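PDB 5M6G: beta-glucosidase from Saccharopolyspora erythraea D, which probably hydrolyses terminal, non-reducing beta-D-glucosyl residues, releasing beta-D-glucose, as a member of glycosyl hydrolase family 3. Local coordinates for residues A[242-247]-A[503-508]. Numbering follows the deposited sequence.
Sequences GDDQGN and YAEFEG. With MG (magnesium ion), chain C.
Asp244 presses its carboxylate against the backbone of Phe506: OD2 lies 2.9 Å from Phe506 N, too poorly angled for a hydrogen bond, and 3.5 Å from Phe506 CB. The same oxygen sits at the edge of the Phe506 ring, in its plane. CG of Asp244 stands anti to the backbone N (chi1 -167°), which carries the carboxylate across to the 503-508 loop, while OD1 takes a hydrogen bond from Trp190 NE1. Gln245 reaches the ring obliquely, NE2 3.9 Å from Phe506 CD1, its amide plane turned 78° from the ring. One water links three side chains: it donates to Asp244 OD2 and to Glu505 OE1, 2.7 Å from each, and accepts from Gln245 NE2. It bridges two carboxylates whose facing oxygens, Asp244 OD2 and Glu505 OE1, are 4.4 Å apart. The contact joins the TIM-barrel-type N-terminal domain to the C-terminal domain of the family 3 fold at the pocket holding sorbitol; Glu505 lines that pocket, its OE2 bonded to Trp452 NE1 and weakly to the sorbitol. Replacing Asp244 with an alanine removes the carboxylate, and would probably leave the bridging water with one acceptor fewer, Trp190 NE1 without its mate and a gap beside Phe506. A type II turn from Asp243 to Gly246 shapes the 242-247 loop. At its start Asp243 OD1 binds magnesium at 2.1 Å; Asp509 from the C-terminal side and four waters complete six ligands. Two of these waters donate onward, one to Asp244 O and another to Phe506 O (2.8 Å), tying both backbones to the ion.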
loop_
_atom_site.group_PDB
_atom_site.type_symbol
_atom_site.label_atom_id
_atom_site.label_comp_id
_atom_site.label_asym_id
_atom_site.label_seq_id
_atom_site.Cartn_x
_atom_site.Cartn_y
_atom_site.Cartn_z
ATOM N N GLY A 242 4.349 2.091 18.198
ATOM C CA GLY A 242 4.219 2.278 16.760
ATOM C C GLY A 242 5.550 2.342 16.047
ATOM O O GLY A 242 5.657 2.987 15.003
ATOM N N ASP A 243 6.576 1.696 16.587
ATOM C CA ASP A 243 7.888 1.687 15.956
ATOM C C ASP A 243 7.880 0.724 14.773
ATOM O O ASP A 243 7.562 -0.461 14.936
ATOM C CB ASP A 243 8.959 1.286 16.971
ATOM C CG ASP A 243 10.367 1.521 16.462
ATOM O OD1 ASP A 243 10.546 2.376 15.569
ATOM O OD2 ASP A 243 11.303 0.848 16.947
ATOM N N ASP A 244 8.243 1.225 13.590
ATOM C CA ASP A 244 8.308 0.383 12.402
ATOM C C ASP A 244 9.372 -0.699 12.568
ATOM O O ASP A 244 10.465 -0.436 13.078
ATOM C CB ASP A 244 8.618 1.236 11.172
ATOM C CG ASP A 244 8.391 0.478 9.884
ATOM O OD1 ASP A 244 7.358 -0.216 9.825
ATOM O OD2 ASP A 244 9.230 0.562 8.954
ATOM N N GLN A 245 9.039 -1.919 12.131
ATOM C CA GLN A 245 9.879 -3.114 12.270
ATOM C C GLN A 245 10.087 -3.488 13.742
ATOM O O GLN A 245 10.991 -4.260 14.067
ATOM C CB GLN A 245 11.228 -2.938 11.560
ATOM C CG GLN A 245 11.091 -2.368 10.140
ATOM C CD GLN A 245 12.396 -2.366 9.354
ATOM O OE1 GLN A 245 13.457 -2.770 9.856
ATOM N NE2 GLN A 245 12.324 -1.873 8.116
ATOM N N GLY A 246 9.246 -2.944 14.623
ATOM C CA GLY A 246 9.387 -3.111 16.051
ATOM C C GLY A 246 8.908 -4.453 16.562
ATOM O O GLY A 246 8.836 -5.448 15.837
ATOM N N ASN A 247 8.567 -4.467 17.848
ATOM C CA ASN A 247 8.231 -5.691 18.560
ATOM C C ASN A 247 6.784 -5.582 19.009
ATOM O O ASN A 247 6.420 -4.630 19.710
ATOM C CB ASN A 247 9.172 -5.901 19.752
ATOM C CG ASN A 247 8.909 -7.208 20.494
ATOM O OD1 ASN A 247 8.304 -8.129 19.955
ATOM N ND2 ASN A 247 9.370 -7.288 21.745
ATOM N N TYR A 503 6.039 10.444 3.342
ATOM C CA TYR A 503 6.980 9.542 3.997
ATOM C C TYR A 503 6.518 8.107 3.764
ATOM O O TYR A 503 5.382 7.860 3.355
ATOM C CB TYR A 503 7.075 9.827 5.499
ATOM C CG TYR A 503 5.717 9.835 6.161
ATOM C CD1 TYR A 503 5.105 8.648 6.557
ATOM C CD2 TYR A 503 5.031 11.031 6.364
ATOM C CE1 TYR A 503 3.854 8.647 7.148
ATOM C CE2 TYR A 503 3.781 11.045 6.953
ATOM C CZ TYR A 503 3.197 9.846 7.343
ATOM O OH TYR A 503 1.950 9.851 7.915
ATOM N N ALA A 504 7.400 7.158 4.075
ATOM C CA ALA A 504 7.038 5.747 4.029
ATOM C C ALA A 504 7.871 4.979 5.042
ATOM O O ALA A 504 9.040 5.299 5.270
ATOM C CB ALA A 504 7.241 5.134 2.632
ATOM N N GLU A 505 7.258 3.954 5.625
ATOM C CA GLU A 505 7.899 2.989 6.546
ATOM C C GLU A 505 8.531 3.766 7.706
ATOM O O GLU A 505 7.945 4.755 8.179
ATOM C CB GLU A 505 8.865 2.090 5.783
ATOM C CG GLU A 505 8.277 1.476 4.518
ATOM C CD GLU A 505 9.195 0.431 3.891
ATOM O OE1 GLU A 505 9.857 -0.315 4.641
ATOM O OE2 GLU A 505 9.253 0.363 2.645
ATOM N N PHE A 506 9.720 3.354 8.160
ATOM C CA PHE A 506 10.296 3.871 9.397
ATOM C C PHE A 506 10.591 5.364 9.321
ATOM O O PHE A 506 10.623 6.037 10.359
ATOM C CB PHE A 506 11.571 3.086 9.739
ATOM C CG PHE A 506 12.553 3.007 8.600
ATOM C CD1 PHE A 506 12.459 1.997 7.659
ATOM C CD2 PHE A 506 13.559 3.953 8.472
ATOM C CE1 PHE A 506 13.356 1.927 6.601
ATOM C CE2 PHE A 506 14.464 3.891 7.424
ATOM C CZ PHE A 506 14.361 2.879 6.487
ATOM N N GLU A 507 10.814 5.908 8.117
ATOM C CA GLU A 507 11.045 7.348 8.008
ATOM C C GLU A 507 9.847 8.158 8.491
ATOM O O GLU A 507 9.997 9.343 8.809
ATOM C CB GLU A 507 11.384 7.737 6.561
ATOM C CG GLU A 507 12.634 7.075 6.028
ATOM C CD GLU A 507 13.905 7.716 6.549
ATOM O OE1 GLU A 507 13.823 8.589 7.440
ATOM O OE2 GLU A 507 14.997 7.344 6.069
ATOM N N GLY A 508 8.673 7.549 8.571
ATOM C CA GLY A 508 7.491 8.228 9.043
ATOM C C GLY A 508 7.132 7.997 10.490
ATOM O O GLY A 508 6.101 8.504 10.940
HETATM MG MG MG C . 11.141 3.735 14.121
HETATM O O HOH W 1 9.701 -1.324 7.110
HETATM O O HOH W 2 11.508 2.088 12.889
HETATM O O HOH W 3 11.805 5.072 12.730
HETATM O O HOH W 4 11.005 5.332 15.452
HETATM O O HOH W 5 13.190 3.718 14.701
#